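Local structure of calreticulin, putative,Calreticulin, putative (Trypanosoma cruzi, 5HCF) at residues Y158-F161 against K167-G170; T149-A154 against D231-V236. The protein is the globular domain of a calreticulin, a lectin-like chaperone that probably binds the glycans and polypeptides of folding glycoproteins in the endoplasmic reticulum. One frame throughout, in Å; residues are numbered along the deposited sequence.

Contact 1. Residues Y158-F161 against K167-G170; sequences YEFF and KAKG
Tyr158 meets Gly170 through both backbone and ring. The two residues exchange a pair of hydrogen bonds, Tyr158 N to Gly170 O at 3.0 Å and Gly170 N to Tyr158 O at 3.3 Å. A chi1 of 77° tucks CG in over the backbone and turns the phenol ring back across the neighbouring strand, one face above Gly170 N. Tyr158 CE1 comes within 3.4 Å of Gly170 C, close against the bare glycine backbone. Asp175 and Trp133 fix the ring end, both hydrogen-bonded to Tyr158 OH. Strands 157-162 and 165-171 form an antiparallel beta hairpin at the margin of the curved sheet in this legume-lectin-like fold, and a classic beta bulge interrupts its register: Lys167 and Ala168 both face Phe160. Phe160 N gives Ala168 O a nearly straight bond (2.8 Å, N-H...O 173°). In return Phe160 O takes two donors, Lys167 N at 2.8 Å and Ala168 N at 3.3 Å. The methyl of Ala168 packs on Phe160 CB, on the same sheet face as Tyr158, and Lys167 CB touches Phe160 CD2, the two side chains running alongside in the same direction. On the other face, Glu159 and Lys169 cross at a non-hydrogen-bonded pair; the carboxylate rests against the lysine methylenes, OE1 being 3.3 Å from Lys169 CE. Lys169 NZ stays 4.3 Å from Glu159 OE1, beyond a salt bridge, while Ser166 holds Glu159 OE2.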
# COMPACT_ATOMS: atom_id res chain seq x y z
N TYR A 158 4.37 13.08 7.85
CA TYR A 158 3.79 12.21 6.83
C TYR A 158 2.44 12.73 6.37
O TYR A 158 1.82 13.57 7.02
CB TYR A 158 3.64 10.78 7.35
CG TYR A 158 2.46 10.61 8.28
CD1 TYR A 158 2.53 11.00 9.60
CD2 TYR A 158 1.27 10.05 7.81
CE1 TYR A 158 1.44 10.84 10.45
CE2 TYR A 158 0.19 9.89 8.65
CZ TYR A 158 0.28 10.29 9.97
OH TYR A 158 -0.80 10.13 10.81
N GLU A 159 1.98 12.23 5.23
CA GLU A 159 0.65 12.57 4.76
C GLU A 159 0.07 11.42 3.94
O GLU A 159 0.74 10.88 3.06
CB GLU A 159 0.69 13.86 3.94
CG GLU A 159 -0.69 14.45 3.64
CD GLU A 159 -0.61 15.88 3.17
OE1 GLU A 159 0.51 16.38 2.95
OE2 GLU A 159 -1.68 16.52 3.03
N PHE A 160 -1.18 11.07 4.23
CA PHE A 160 -1.85 9.98 3.53
C PHE A 160 -2.97 10.51 2.64
O PHE A 160 -3.84 11.26 3.09
CB PHE A 160 -2.41 8.97 4.54
CG PHE A 160 -3.42 8.04 3.95
CD1 PHE A 160 -3.07 7.16 2.93
CD2 PHE A 160 -4.74 8.04 4.40
CE1 PHE A 160 -4.01 6.31 2.38
CE2 PHE A 160 -5.67 7.19 3.85
CZ PHE A 160 -5.31 6.32 2.84
N PHE A 161 -2.96 10.10 1.38
CA PHE A 161 -3.96 10.54 0.42
C PHE A 161 -4.82 9.37 -0.03
O PHE A 161 -4.31 8.30 -0.36
CB PHE A 161 -3.30 11.19 -0.79
CG PHE A 161 -2.46 12.39 -0.45
CD1 PHE A 161 -1.19 12.24 0.06
CD2 PHE A 161 -2.95 13.67 -0.66
CE1 PHE A 161 -0.42 13.34 0.38
CE2 PHE A 161 -2.19 14.78 -0.35
CZ PHE A 161 -0.92 14.61 0.17
N LYS A 167 -6.23 12.73 3.50
CA LYS A 167 -7.09 12.14 4.52
C LYS A 167 -6.47 12.16 5.91
O LYS A 167 -7.19 12.28 6.91
CB LYS A 167 -7.45 10.70 4.14
CG LYS A 167 -8.81 10.55 3.47
CD LYS A 167 -9.86 10.15 4.48
CE LYS A 167 -11.26 10.17 3.89
NZ LYS A 167 -12.27 9.67 4.86
N ALA A 168 -5.15 12.05 5.99
CA ALA A 168 -4.46 12.08 7.28
C ALA A 168 -3.10 12.75 7.16
O ALA A 168 -2.41 12.62 6.16
CB ALA A 168 -4.32 10.68 7.84
N LYS A 169 -2.72 13.45 8.22
CA LYS A 169 -1.53 14.30 8.20
C LYS A 169 -1.03 14.46 9.63
O LYS A 169 -1.82 14.72 10.53
CB LYS A 169 -1.87 15.65 7.57
CG LYS A 169 -0.69 16.55 7.23
CD LYS A 169 -1.19 17.72 6.37
CE LYS A 169 -0.08 18.36 5.54
NZ LYS A 169 1.01 18.94 6.37
N GLY A 170 0.27 14.29 9.84
CA GLY A 170 0.83 14.43 11.17
C GLY A 170 2.29 14.06 11.32
O GLY A 170 3.06 14.10 10.36

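Contact 2. Residues T149-A154 against D231-V236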
# COMPACT_ATOMS: atom_id res chain seq x y z
N THR A 149 -2.02 6.75 -1.34
CA THR A 149 -0.74 7.42 -1.50
C THR A 149 -0.17 7.83 -0.15
O THR A 149 -0.88 8.38 0.68
CB THR A 149 -0.85 8.67 -2.41
OG1 THR A 149 -1.47 8.31 -3.65
CG2 THR A 149 0.52 9.25 -2.67
N LEU A 150 1.11 7.56 0.05
CA LEU A 150 1.77 7.89 1.31
C LEU A 150 3.02 8.72 1.08
O LEU A 150 3.89 8.36 0.28
CB LEU A 150 2.16 6.62 2.07
CG LEU A 150 2.85 6.87 3.41
CD1 LEU A 150 1.97 7.72 4.31
CD2 LEU A 150 3.23 5.58 4.10
N HIS A 151 3.09 9.85 1.77
CA HIS A 151 4.28 10.68 1.76
C HIS A 151 4.98 10.59 3.11
O HIS A 151 4.43 11.01 4.13
CB HIS A 151 3.94 12.13 1.44
CG HIS A 151 5.12 13.05 1.43
ND1 HIS A 151 5.01 14.42 1.61
CD2 HIS A 151 6.45 12.80 1.27
CE1 HIS A 151 6.21 14.97 1.56
NE2 HIS A 151 7.10 14.01 1.35
N ILE A 152 6.19 10.03 3.10
CA ILE A 152 7.07 10.06 4.27
C ILE A 152 8.15 11.11 4.04
O ILE A 152 9.04 10.92 3.21
CB ILE A 152 7.73 8.69 4.54
CG1 ILE A 152 6.67 7.60 4.63
CG2 ILE A 152 8.56 8.74 5.81
CD1 ILE A 152 5.87 7.66 5.91
N ALA A 153 8.07 12.21 4.78
CA ALA A 153 8.98 13.34 4.59
C ALA A 153 10.22 13.24 5.49
O ALA A 153 10.21 12.52 6.50
CB ALA A 153 8.25 14.64 4.84
N ALA A 154 11.27 13.96 5.13
CA ALA A 154 12.55 13.87 5.83
C ALA A 154 12.54 14.61 7.16
O ALA A 154 13.51 14.53 7.93
CB ALA A 154 13.67 14.40 4.95
N ASP A 231 10.51 10.39 -4.89
CA ASP A 231 10.94 11.28 -3.82
C ASP A 231 10.30 12.67 -3.90
O ASP A 231 10.69 13.58 -3.18
CB ASP A 231 12.47 11.41 -3.81
CG ASP A 231 13.02 11.99 -5.10
OD1 ASP A 231 12.22 12.37 -5.99
OD2 ASP A 231 14.26 12.06 -5.24
N ASP A 232 9.33 12.81 -4.80
CA ASP A 232 8.62 14.07 -4.96
C ASP A 232 7.11 13.85 -4.96
O ASP A 232 6.60 13.03 -5.72
CB ASP A 232 9.04 14.78 -6.25
CG ASP A 232 8.33 16.10 -6.45
OD1 ASP A 232 7.17 16.09 -6.92
OD2 ASP A 232 8.92 17.15 -6.12
N LEU A 233 6.40 14.58 -4.11
CA LEU A 233 4.97 14.35 -3.91
C LEU A 233 4.11 14.82 -5.07
O LEU A 233 3.22 14.09 -5.52
CB LEU A 233 4.50 15.02 -2.62
CG LEU A 233 3.01 14.86 -2.32
CD1 LEU A 233 2.63 13.39 -2.25
CD2 LEU A 233 2.65 15.56 -1.03
N LYS A 234 4.33 16.05 -5.54
CA LYS A 234 3.55 16.58 -6.65
C LYS A 234 3.69 15.72 -7.89
O LYS A 234 2.72 15.49 -8.61
CB LYS A 234 3.95 18.03 -6.98
CG LYS A 234 3.35 19.06 -6.04
CD LYS A 234 4.08 20.39 -6.14
CE LYS A 234 3.50 21.42 -5.18
NZ LYS A 234 4.27 22.69 -5.22
N GLU A 235 4.91 15.26 -8.14
CA GLU A 235 5.19 14.39 -9.28
C GLU A 235 4.31 13.14 -9.27
O GLU A 235 3.75 12.75 -10.29
CB GLU A 235 6.66 13.99 -9.29
CG GLU A 235 7.18 13.65 -10.67
CD GLU A 235 8.66 13.38 -10.68
OE1 GLU A 235 9.09 12.50 -9.91
OE2 GLU A 235 9.39 14.04 -11.46
N VAL A 236 4.20 12.52 -8.10
CA VAL A 236 3.40 11.32 -7.94
C VAL A 236 1.91 11.63 -8.06
O VAL A 236 1.17 10.88 -8.70
CB VAL A 236 3.68 10.66 -6.58
CG1 VAL A 236 2.67 9.56 -6.31
CG2 VAL A 236 5.10 10.12 -6.55
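His151 and Leu233 cross at about a right angle, the imidazole rising from the strand and the leucine reaching in from the first turn of the helix. A chi1 of 179° in each swings CG to the far side from the backbone N, sending the ring toward the helix and the leucine toward the strand. The leucine branches divide the work: CD2 approaches His151 ND1 at 3.7 Å, CD1 lies 4.1 Å from His151 CB at the root of the side chain, and Leu233 CB lies over one face of the ring. The touch at ND1 is a van der Waals one, from a methyl carbon. At the far side of the ring His151 NE2 is hydrogen-bonded to Ser68, which helps fix how the imidazole is turned. Here helix 233-243 lies against one face of the large antiparallel sheet of the lectin-like fold, with strand 145-152 beneath its first turn. Asp232 occupies the N-cap: its OD1 accepts from Glu235 N at 2.7 Å, the donor lying nearly along the carboxylate C-O axis. One turn on from Leu233, Val236 CG1 meets Thr149 CG2 at 4.2 Å, a methyl-to-methyl touch; the Thr149 hydroxyl is hydrogen-bonded to Ser72. On the strands to either side of 145-152 in the sheet, Phe161 of strand 157-162 also touches Leu233 and Thr149, and Val70 of strand 69-76 touches His151, Thr149 and Val236.

Overall arrangement
Contacts 1 and 2 have centres 11 Å apart and lie on the same side of the chain's centre. They share one antiparallel sheet, in which strand 145-152 of contact 2 pairs with strand 157-162 of contact 1; backbone hydrogen bonds probably run from Phe161 N to Thr149 O (2.8 Å) and from His151 N to Glu159 O (2.9 Å). Along the chain, contact 1 is nested within the long loop that contact 2 closes: strands 145-152, 157-162 and 165-171 follow in succession. Helix 233-243, distant in sequence, packs on the sheet face that carries Thr149, His151, Glu159 and Phe161, while Tyr158, Phe160 and Ala168 point to the other face of the lectin-like domain's sheet.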